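PDB 2EJQ: hypothetical protein TTHA0227 from Thermus thermophilus, which is of unknown function but binds a metal ion and belongs to the zincin-like metallopeptidase family, so it probably acts as a small metal-dependent peptidase. Local coordinates for residues Glu16-Glu19 with Asp20-Arg23; Leu70-Gly73 with Ser74-Val78; Glu88-Glu91 with Thr92-Glu96; Arg98-Leu101 with Glu102-Gly106. The protein carries 1 engineered substitution. All blocks are in the same frame, centred on the assembly; numbering follows the deposited sequence.

Contact 1 (Glu16-Glu19 with Asp20-Arg23); sequences EVPE and DFKR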
loop_
_atom_site.group_PDB
_atom_site.type_symbol
_atom_site.label_atom_id
_atom_site.label_comp_id
_atom_site.label_asym_id
_atom_site.label_seq_id
_atom_site.Cartn_x
_atom_site.Cartn_y
_atom_site.Cartn_z
ATOM N N GLU A 16 -3.432 13.886 3.354
ATOM C CA GLU A 16 -4.286 14.674 2.457
ATOM C C GLU A 16 -5.541 13.886 2.134
ATOM O O GLU A 16 -6.568 14.452 1.772
ATOM C CB GLU A 16 -3.579 14.989 1.135
ATOM C CG GLU A 16 -2.776 16.271 1.115
ATOM C CD GLU A 16 -2.234 16.597 -0.270
ATOM O OE1 GLU A 16 -3.035 16.663 -1.229
ATOM O OE2 GLU A 16 -1.007 16.792 -0.397
ATOM N N VAL A 17 -5.437 12.569 2.257
ATOM C CA VAL A 17 -6.541 11.674 1.967
ATOM C C VAL A 17 -7.683 11.789 2.982
ATOM O O VAL A 17 -7.479 11.596 4.184
ATOM C CB VAL A 17 -6.053 10.202 1.921
ATOM C CG1 VAL A 17 -7.214 9.277 1.606
ATOM C CG2 VAL A 17 -4.955 10.042 0.873
ATOM N N PRO A 18 -8.901 12.119 2.503
ATOM C CA PRO A 18 -10.113 12.268 3.313
ATOM C C PRO A 18 -10.286 11.135 4.312
ATOM O O PRO A 18 -10.278 9.964 3.949
ATOM C CB PRO A 18 -11.210 12.278 2.265
ATOM C CG PRO A 18 -10.573 13.077 1.175
ATOM C CD PRO A 18 -9.174 12.490 1.100
ATOM N N GLU A 19 -10.458 11.500 5.574
ATOM C CA GLU A 19 -10.619 10.537 6.654
ATOM C C GLU A 19 -11.667 9.433 6.410
ATOM O O GLU A 19 -11.412 8.262 6.688
ATOM C CB GLU A 19 -10.937 11.295 7.949
ATOM C CG GLU A 19 -10.446 10.632 9.222
ATOM C CD GLU A 19 -8.969 10.271 9.168
ATOM O OE1 GLU A 19 -8.192 10.985 8.498
ATOM O OE2 GLU A 19 -8.580 9.272 9.811
ATOM N N ASP A 20 -12.833 9.786 5.876
ATOM C CA ASP A 20 -13.871 8.778 5.652
ATOM C C ASP A 20 -13.495 7.643 4.690
ATOM O O ASP A 20 -14.111 6.577 4.727
ATOM C CB ASP A 20 -15.177 9.440 5.198
ATOM C CG ASP A 20 -15.023 10.213 3.912
ATOM O OD1 ASP A 20 -14.210 11.158 3.889
ATOM O OD2 ASP A 20 -15.714 9.876 2.927
ATOM N N PHE A 21 -12.494 7.862 3.837
ATOM C CA PHE A 21 -12.041 6.823 2.905
ATOM C C PHE A 21 -11.209 5.792 3.657
ATOM O O PHE A 21 -11.036 4.674 3.195
ATOM C CB PHE A 21 -11.142 7.397 1.803
ATOM C CG PHE A 21 -11.870 8.163 0.740
ATOM C CD1 PHE A 21 -13.036 7.659 0.174
ATOM C CD2 PHE A 21 -11.354 9.361 0.255
ATOM C CE1 PHE A 21 -13.678 8.333 -0.860
ATOM C CE2 PHE A 21 -11.987 10.043 -0.778
ATOM C CZ PHE A 21 -13.150 9.530 -1.338
ATOM N N LYS A 22 -10.685 6.175 4.815
ATOM C CA LYS A 22 -9.830 5.284 5.594
ATOM C C LYS A 22 -10.564 4.418 6.613
ATOM O O LYS A 22 -9.921 3.726 7.423
ATOM C CB LYS A 22 -8.766 6.115 6.303
ATOM C CG LYS A 22 -8.138 7.164 5.402
ATOM C CD LYS A 22 -7.041 7.896 6.126
ATOM C CE LYS A 22 -6.376 8.903 5.230
ATOM N NZ LYS A 22 -5.445 9.726 6.035
ATOM N N ARG A 23 -11.902 4.438 6.565
ATOM C CA ARG A 23 -12.695 3.651 7.528
ATOM C C ARG A 23 -12.400 2.167 7.340
ATOM O O ARG A 23 -12.439 1.632 6.228
ATOM C CB ARG A 23 -14.216 3.889 7.368
ATOM C CG ARG A 23 -14.686 3.510 5.938
ATOM C CD ARG A 23 -16.237 3.292 5.905
ATOM N NE ARG A 23 -17.053 4.026 4.922
ATOM C CZ ARG A 23 -16.875 3.839 3.647
ATOM N NH1 ARG A 23 -15.973 2.983 3.320
ATOM N NH2 ARG A 23 -17.585 4.443 2.713
HETATM O O HOH W 1 -6.443 12.324 7.528
#
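Lys22 folds back along Val17-Glu19, and its side chain can be followed atom by atom. CB sits 3.4 Å from Glu19 O, the same carbonyl that accepts the backbone bond from Lys22 N. CG lies near both that oxygen and Pro18 O. From there the chain is fully extended, with chi2, chi3 and chi4 all near 180°, and this straight run carries CD past Glu19 OE1 and brings CE to 3.1 Å from Val17 O. CE also rests on the Val17 side chain, 3.6 Å from its CB. At the tip, NZ bonds to Trp14 O, its strongest polar partner, and makes a cation-pi contact with the Trp14 ring. Glu19, bent at chi2 (52°), crosses the lysine at about a right angle; Glu19 OE1 stands 3.9 Å from Lys22 NZ, a long salt bridge. A water accepts a further bond from Lys22 NZ at 3.2 Å.

On another side of the turn, Pro18 and Phe21 lie side by side and point the same way. Pro18 CB meets Phe21 CD2 at 3.5 Å, approaching the ring obliquely, while Val17 CG1 stands farther off at the ring edge. The backbone closes with Phe21 N to Pro18 O (3.1 Å) and Lys22 N to Glu19 O (2.9 Å). Successive bonds from residue i+3 back to residue i are the signature of a short 3-10 turn, here following helix 3-16.

Contact 2 (Leu70-Gly73 with Ser74-Val78); sequences LYYG and SFLEV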
loop_
_atom_site.group_PDB
_atom_site.type_symbol
_atom_site.label_atom_id
_atom_site.label_comp_id
_atom_site.label_asym_id
_atom_site.label_seq_id
_atom_site.Cartn_x
_atom_site.Cartn_y
_atom_site.Cartn_z
ATOM N N LEU A 70 3.808 -0.272 1.253
ATOM C CA LEU A 70 4.587 0.376 0.208
ATOM C C LEU A 70 6.000 -0.210 0.284
ATOM O O LEU A 70 6.530 -0.430 1.376
ATOM C CB LEU A 70 4.621 1.897 0.402
ATOM C CG LEU A 70 3.351 2.696 0.051
ATOM C CD1 LEU A 70 3.604 4.183 0.239
ATOM C CD2 LEU A 70 2.952 2.430 -1.379
ATOM N N TYR A 71 6.600 -0.482 -0.871
ATOM C CA TYR A 71 7.937 -1.055 -0.913
ATOM C C TYR A 71 8.915 -0.031 -1.483
ATOM O O TYR A 71 8.973 0.176 -2.693
ATOM C CB TYR A 71 7.912 -2.317 -1.771
ATOM C CG TYR A 71 6.932 -3.342 -1.245
ATOM C CD1 TYR A 71 7.170 -3.997 -0.039
ATOM C CD2 TYR A 71 5.738 -3.614 -1.921
ATOM C CE1 TYR A 71 6.252 -4.888 0.485
ATOM C CE2 TYR A 71 4.814 -4.506 -1.401
ATOM C CZ TYR A 71 5.077 -5.138 -0.195
ATOM O OH TYR A 71 4.159 -6.005 0.345
ATOM N N TYR A 72 9.676 0.609 -0.601
ATOM C CA TYR A 72 10.645 1.609 -1.023
ATOM C C TYR A 72 11.649 1.052 -2.029
ATOM O O TYR A 72 12.001 1.725 -2.996
ATOM C CB TYR A 72 11.378 2.175 0.192
ATOM C CG TYR A 72 12.451 3.182 -0.157
ATOM C CD1 TYR A 72 12.128 4.377 -0.796
ATOM C CD2 TYR A 72 13.792 2.941 0.159
ATOM C CE1 TYR A 72 13.105 5.309 -1.111
ATOM C CE2 TYR A 72 14.786 3.870 -0.153
ATOM C CZ TYR A 72 14.433 5.057 -0.788
ATOM O OH TYR A 72 15.386 6.011 -1.074
ATOM N N GLY A 73 12.094 -0.182 -1.815
ATOM C CA GLY A 73 13.049 -0.784 -2.732
ATOM C C GLY A 73 12.519 -0.928 -4.150
ATOM O O GLY A 73 13.273 -0.812 -5.120
ATOM N N SER A 74 11.221 -1.200 -4.284
ATOM C CA SER A 74 10.626 -1.337 -5.606
ATOM C C SER A 74 10.638 0.003 -6.326
ATOM O O SER A 74 10.855 0.049 -7.531
ATOM C CB SER A 74 9.193 -1.855 -5.506
ATOM O OG SER A 74 9.175 -3.191 -5.060
ATOM N N PHE A 75 10.396 1.086 -5.585
ATOM C CA PHE A 75 10.409 2.434 -6.154
ATOM C C PHE A 75 11.808 2.768 -6.694
ATOM O O PHE A 75 11.948 3.348 -7.773
ATOM C CB PHE A 75 10.021 3.490 -5.099
ATOM C CG PHE A 75 8.527 3.603 -4.843
ATOM C CD1 PHE A 75 7.869 2.671 -4.044
ATOM C CD2 PHE A 75 7.787 4.656 -5.392
ATOM C CE1 PHE A 75 6.506 2.780 -3.792
ATOM C CE2 PHE A 75 6.411 4.774 -5.145
ATOM C CZ PHE A 75 5.772 3.838 -4.346
ATOM N N LEU A 76 12.835 2.419 -5.922
ATOM C CA LEU A 76 14.214 2.674 -6.316
ATOM C C LEU A 76 14.550 1.929 -7.596
ATOM O O LEU A 76 15.117 2.506 -8.522
ATOM C CB LEU A 76 15.183 2.251 -5.200
ATOM C CG LEU A 76 15.292 3.237 -4.041
ATOM C CD1 LEU A 76 16.192 2.682 -2.955
ATOM C CD2 LEU A 76 15.838 4.548 -4.564
ATOM N N GLU A 77 14.183 0.651 -7.651
ATOM C CA GLU A 77 14.455 -0.160 -8.829
ATOM C C GLU A 77 13.873 0.468 -10.094
ATOM O O GLU A 77 14.543 0.541 -11.121
ATOM C CB GLU A 77 13.884 -1.572 -8.655
ATOM C CG GLU A 77 14.599 -2.444 -7.616
ATOM C CD GLU A 77 16.029 -2.805 -8.002
ATOM O OE1 GLU A 77 16.375 -2.680 -9.196
ATOM O OE2 GLU A 77 16.805 -3.227 -7.113
ATOM N N VAL A 78 12.627 0.924 -10.015
ATOM C CA VAL A 78 11.966 1.523 -11.165
ATOM C C VAL A 78 12.356 2.969 -11.417
ATOM O O VAL A 78 12.256 3.453 -12.542
ATOM C CB VAL A 78 10.424 1.481 -11.018
ATOM C CG1 VAL A 78 9.970 0.067 -10.729
ATOM C CG2 VAL A 78 9.970 2.425 -9.906
#
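A strand-to-helix junction is formed where strand 67-71 runs directly into helix 72-78, with Tyr71 at the N-cap position. Tyr71 O receives weak bonds from Ser74 N and Phe75 N, and it also lies in the plane of the Phe75 ring at its edge, 3.0 Å from CD1. Phe75 CG stands beside its own backbone N (chi1 -79°), which turns the ring back along the first turn to that carbonyl. Farther along the same ring, CE1 meets Leu70 CD2 at 4.3 Å.

One turn up the outer side, Leu76 lies over a face of the Tyr72 ring. Its CG is 4.1 Å from the ring centroid, a CH-pi contact displaced toward the rim, and CD1 reaches Tyr72 CE2 at 3.4 Å. Regular bonds from Leu76 N to Tyr72 O and from Glu77 N to Gly73 O, each 3.1 Å, continue the helix. Ser74 OG, 3.6 Å from Tyr71 CB, is held by Lys35 N and Arg45 O, tying the first turn to the neighbouring loop.

Leu76, with nearby Ala79, belongs to a magnesium-binding site observed for this protein, though no metal is bound here. First-turn N-H groups turning to the carbonyl of the N-cap residue mark a helix start, here beside that site.

Contact 3 (Glu88-Glu91 with Thr92-Glu96); sequences EVWE and TMLHE. Engineered in segment 92-96: Met93 (natural residue Leu).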
loop_
_atom_site.group_PDB
_atom_site.type_symbol
_atom_site.label_atom_id
_atom_site.label_comp_id
_atom_site.label_asym_id
_atom_site.label_seq_id
_atom_site.Cartn_x
_atom_site.Cartn_y
_atom_site.Cartn_z
ATOM N N GLU A 88 4.215 9.239 -8.072
ATOM C CA GLU A 88 4.234 7.783 -7.945
ATOM C C GLU A 88 3.662 7.267 -6.607
ATOM O O GLU A 88 2.936 6.281 -6.586
ATOM C CB GLU A 88 5.661 7.267 -8.144
ATOM C CG GLU A 88 6.263 7.575 -9.517
ATOM C CD GLU A 88 5.790 6.618 -10.604
ATOM O OE1 GLU A 88 5.269 5.537 -10.264
ATOM O OE2 GLU A 88 5.957 6.938 -11.802
ATOM N N VAL A 89 3.985 7.928 -5.502
ATOM C CA VAL A 89 3.468 7.527 -4.199
ATOM C C VAL A 89 1.947 7.777 -4.153
ATOM O O VAL A 89 1.164 6.932 -3.701
ATOM C CB VAL A 89 4.137 8.336 -3.061
ATOM C CG1 VAL A 89 3.418 8.083 -1.756
ATOM C CG2 VAL A 89 5.599 7.937 -2.928
ATOM N N TRP A 90 1.544 8.952 -4.621
ATOM C CA TRP A 90 0.142 9.330 -4.656
ATOM C C TRP A 90 -0.684 8.236 -5.316
ATOM O O TRP A 90 -1.609 7.681 -4.724
ATOM C CB TRP A 90 -0.011 10.637 -5.431
ATOM C CG TRP A 90 -1.421 11.124 -5.548
ATOM C CD1 TRP A 90 -2.207 11.103 -6.665
ATOM C CD2 TRP A 90 -2.178 11.796 -4.538
ATOM N NE1 TRP A 90 -3.403 11.731 -6.419
ATOM C CE2 TRP A 90 -3.412 12.164 -5.118
ATOM C CE3 TRP A 90 -1.932 12.123 -3.198
ATOM C CZ2 TRP A 90 -4.395 12.851 -4.406
ATOM C CZ3 TRP A 90 -2.908 12.805 -2.493
ATOM C CH2 TRP A 90 -4.127 13.160 -3.099
ATOM N N GLU A 91 -0.319 7.922 -6.547
ATOM C CA GLU A 91 -0.988 6.912 -7.350
ATOM C C GLU A 91 -1.023 5.524 -6.696
ATOM O O GLU A 91 -2.060 4.867 -6.659
ATOM C CB GLU A 91 -0.300 6.855 -8.721
ATOM C CG GLU A 91 -0.922 5.913 -9.733
ATOM C CD GLU A 91 -2.395 6.216 -9.986
ATOM O OE1 GLU A 91 -2.733 7.418 -10.138
ATOM O OE2 GLU A 91 -3.206 5.255 -10.033
ATOM N N THR A 92 0.112 5.083 -6.168
ATOM C CA THR A 92 0.193 3.765 -5.530
ATOM C C THR A 92 -0.699 3.667 -4.283
ATOM O O THR A 92 -1.432 2.704 -4.097
ATOM C CB THR A 92 1.642 3.446 -5.158
ATOM O OG1 THR A 92 2.447 3.469 -6.344
ATOM C CG2 THR A 92 1.744 2.081 -4.503
ATOM N N MET A 93 -0.652 4.678 -3.433
ATOM C CA MET A 93 -1.481 4.672 -2.244
ATOM C C MET A 93 -2.965 4.652 -2.529
ATOM O O MET A 93 -3.702 3.831 -1.999
ATOM C CB MET A 93 -1.173 5.895 -1.403
ATOM C CG MET A 93 -0.325 5.587 -0.215
ATOM S SD MET A 93 0.178 7.080 0.603
ATOM C CE MET A 93 -0.293 8.302 -0.567
ATOM N N LEU A 94 -3.394 5.582 -3.366
ATOM C CA LEU A 94 -4.797 5.701 -3.706
ATOM C C LEU A 94 -5.318 4.494 -4.463
ATOM O O LEU A 94 -6.497 4.175 -4.382
ATOM C CB LEU A 94 -5.039 6.977 -4.509
ATOM C CG LEU A 94 -4.706 8.231 -3.712
ATOM C CD1 LEU A 94 -5.052 9.449 -4.555
ATOM C CD2 LEU A 94 -5.479 8.251 -2.408
ATOM N N HIS A 95 -4.442 3.817 -5.198
ATOM C CA HIS A 95 -4.849 2.629 -5.930
ATOM C C HIS A 95 -5.132 1.509 -4.923
ATOM O O HIS A 95 -6.117 0.780 -5.053
ATOM C CB HIS A 95 -3.756 2.190 -6.910
ATOM C CG HIS A 95 -4.155 1.031 -7.768
ATOM N ND1 HIS A 95 -5.269 1.058 -8.583
ATOM C CD2 HIS A 95 -3.610 -0.201 -7.918
ATOM C CE1 HIS A 95 -5.392 -0.108 -9.195
ATOM N NE2 HIS A 95 -4.398 -0.888 -8.809
ATOM N N GLU A 96 -4.275 1.371 -3.913
ATOM C CA GLU A 96 -4.504 0.339 -2.906
ATOM C C GLU A 96 -5.686 0.729 -2.025
ATOM O O GLU A 96 -6.412 -0.129 -1.537
ATOM C CB GLU A 96 -3.260 0.111 -2.044
ATOM C CG GLU A 96 -2.037 -0.382 -2.803
ATOM C CD GLU A 96 -2.347 -1.517 -3.762
ATOM O OE1 GLU A 96 -3.209 -2.353 -3.446
ATOM O OE2 GLU A 96 -1.713 -1.579 -4.833
#
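The Trp90 indole carries Leu94 CD1 on one face, 3.5 Å from the centroid of the five-membered ring and 24° off its normal. This CH-pi contact is offset toward the rim: the methyl meets CE2 at 3.2 Å and NE1 at 3.4 Å, so it sits over CE2 and its bond to NE1. Trp90 CG is anti to the backbone N (chi1 179°), which lays the indole alongside the next helical turn where the leucine branch can reach it. The other aromatic ring, the His95 imidazole, leads away from Glu88-Glu91 and meets the ring of His99 edge-to-face.

Thr92 turns its hydroxyl back one turn. OG1 donates to Glu88 O at 2.9 Å while Thr92 N gives the same oxygen its regular helix bond at 3.1 Å; the two donors arrive from opposite faces of the carbonyl plane, so this oxygen is gripped twice. The engineered Met93 runs beside Val89, with Met93 CE 3.9 Å from Val89 CG1, and its N bonds to Val89 O at 2.9 Å. His95 and Glu96 begin an HExxH pattern, consistent with a zincin metal site, although no metal is bound to it here.

Val89 and Met93 face helix 3-16, Thr92 lies against Leu70 of strand 67-71 and Phe75 of helix 72-78, and Leu94 packs on Val17 in the loop following helix 3-16.

Contact 4 (Arg98-Leu101 with Glu102-Gly106); sequences RHHL and ESLAG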
loop_
_atom_site.group_PDB
_atom_site.type_symbol
_atom_site.label_atom_id
_atom_site.label_comp_id
_atom_site.label_asym_id
_atom_site.label_seq_id
_atom_site.Cartn_x
_atom_site.Cartn_y
_atom_site.Cartn_z
ATOM N N ARG A 98 -8.221 2.028 -3.084
ATOM C CA ARG A 98 -9.369 1.612 -3.881
ATOM C C ARG A 98 -9.666 0.141 -3.594
ATOM O O ARG A 98 -10.820 -0.252 -3.495
ATOM C CB ARG A 98 -9.107 1.801 -5.374
ATOM C CG ARG A 98 -10.289 1.386 -6.226
ATOM C CD ARG A 98 -10.004 1.476 -7.707
ATOM N NE ARG A 98 -10.195 0.181 -8.345
ATOM C CZ ARG A 98 -10.010 -0.047 -9.640
ATOM N NH1 ARG A 98 -9.630 0.940 -10.442
ATOM N NH2 ARG A 98 -10.204 -1.264 -10.133
ATOM N N HIS A 99 -8.617 -0.669 -3.459
ATOM C CA HIS A 99 -8.801 -2.081 -3.152
ATOM C C HIS A 99 -9.428 -2.278 -1.778
ATOM O O HIS A 99 -10.174 -3.226 -1.564
ATOM C CB HIS A 99 -7.457 -2.801 -3.210
ATOM C CG HIS A 99 -6.888 -2.881 -4.591
ATOM N ND1 HIS A 99 -5.545 -3.063 -4.841
ATOM C CD2 HIS A 99 -7.490 -2.816 -5.804
ATOM C CE1 HIS A 99 -5.343 -3.106 -6.146
ATOM N NE2 HIS A 99 -6.509 -2.958 -6.752
ATOM N N HIS A 100 -9.109 -1.380 -0.852
ATOM C CA HIS A 100 -9.641 -1.440 0.502
ATOM C C HIS A 100 -11.145 -1.226 0.457
ATOM O O HIS A 100 -11.903 -1.972 1.075
ATOM C CB HIS A 100 -9.006 -0.358 1.387
ATOM C CG HIS A 100 -9.673 -0.194 2.722
ATOM N ND1 HIS A 100 -9.656 -1.173 3.692
ATOM C CD2 HIS A 100 -10.381 0.837 3.243
ATOM C CE1 HIS A 100 -10.327 -0.754 4.750
ATOM N NE2 HIS A 100 -10.778 0.461 4.504
ATOM N N LEU A 101 -11.567 -0.199 -0.280
ATOM C CA LEU A 101 -12.981 0.108 -0.387
ATOM C C LEU A 101 -13.724 -1.048 -1.038
ATOM O O LEU A 101 -14.807 -1.410 -0.602
ATOM C CB LEU A 101 -13.204 1.405 -1.183
ATOM C CG LEU A 101 -12.662 2.706 -0.567
ATOM C CD1 LEU A 101 -12.897 3.867 -1.513
ATOM C CD2 LEU A 101 -13.348 2.971 0.739
ATOM N N GLU A 102 -13.137 -1.639 -2.072
ATOM C CA GLU A 102 -13.781 -2.752 -2.757
ATOM C C GLU A 102 -13.839 -3.993 -1.879
ATOM O O GLU A 102 -14.768 -4.782 -1.982
ATOM C CB GLU A 102 -13.054 -3.064 -4.061
ATOM C CG GLU A 102 -13.022 -1.897 -5.018
ATOM C CD GLU A 102 -12.279 -2.215 -6.301
ATOM O OE1 GLU A 102 -11.298 -2.986 -6.244
ATOM O OE2 GLU A 102 -12.666 -1.684 -7.362
ATOM N N SER A 103 -12.849 -4.154 -1.009
ATOM C CA SER A 103 -12.808 -5.294 -0.099
ATOM C C SER A 103 -13.871 -5.159 1.002
ATOM O O SER A 103 -14.431 -6.154 1.453
ATOM C CB SER A 103 -11.421 -5.411 0.535
ATOM O OG SER A 103 -11.356 -6.520 1.419
ATOM N N LEU A 104 -14.143 -3.931 1.440
ATOM C CA LEU A 104 -15.146 -3.706 2.474
ATOM C C LEU A 104 -16.542 -3.909 1.915
ATOM O O LEU A 104 -17.382 -4.548 2.542
ATOM C CB LEU A 104 -15.045 -2.289 3.040
ATOM C CG LEU A 104 -13.922 -1.997 4.027
ATOM C CD1 LEU A 104 -14.111 -0.596 4.581
ATOM C CD2 LEU A 104 -13.948 -3.005 5.161
ATOM N N ALA A 105 -16.787 -3.346 0.737
ATOM C CA ALA A 105 -18.084 -3.470 0.084
ATOM C C ALA A 105 -18.400 -4.943 -0.160
ATOM O O ALA A 105 -19.565 -5.337 -0.216
ATOM C CB ALA A 105 -18.079 -2.714 -1.233
ATOM N N GLY A 106 -17.352 -5.752 -0.290
ATOM C CA GLY A 106 -17.528 -7.171 -0.534
ATOM C C GLY A 106 -17.754 -8.065 0.681
ATOM O O GLY A 106 -17.745 -9.286 0.547
#
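Charge pairing comes first: Arg98 and Glu102, one turn apart, form a salt bridge in which NE gives OE2 a weak hydrogen bond of 3.2 Å. The guanidinium and carboxylate planes are turned 64° from each other. Glu102 is extended beyond CG, while Arg98 bends at chi3 (122°) to bring NE across. The other carboxylate oxygen, OE1, lies in the plane of the His99 ring at its edge, 3.8 Å from CD2. His99 itself is fixed from the preceding turn, its ND1 bonded to Glu96 OE1. It is the last histidine of a possible HExxH pattern, with no metal bound to it here.

Leu104 makes a CH-pi contact, its CG over a face of the His100 ring and 4.2 Å from the centroid. Its CD1 reaches His100 NE2 at 3.5 Å. That ring is held at both nitrogens, ND1 by Tyr49 OH and NE2 by Arg23 O, which fixes its rotation.

Backbone bonds complete the set, including Ser103 N to His99 O at 2.9 Å and Ala105 N to Leu101 O at 3.1 Å, the latter in the closing turn.

Through His99 and Ser103 this last part of helix 85-105 packs on Tyr49 of strand 47-50, while Leu101 and His100 meet the loop after helix 3-16.

Helix 85-105 supplies contacts 3 and 4 and touches the other two, so it links all four. Contact 3 lies nearest the chain centre and contact 2 is also partly buried; the two meet by side-chain packing. Contacts 1 and 4 are surface contacts, joined by a probable hydrogen bond as well as packing, and contact 1 also reaches contact 3 through packing. Contact 2, on the opposite side of the chain's centre from both contacts 1 and 4, touches neither. Charge pairs, one long and one with a weak hydrogen bond, occur only across the two surface contacts; backbone carbonyl bonds run through all four. A branched side chain over an aromatic face recurs in contacts 2, 3 and 4.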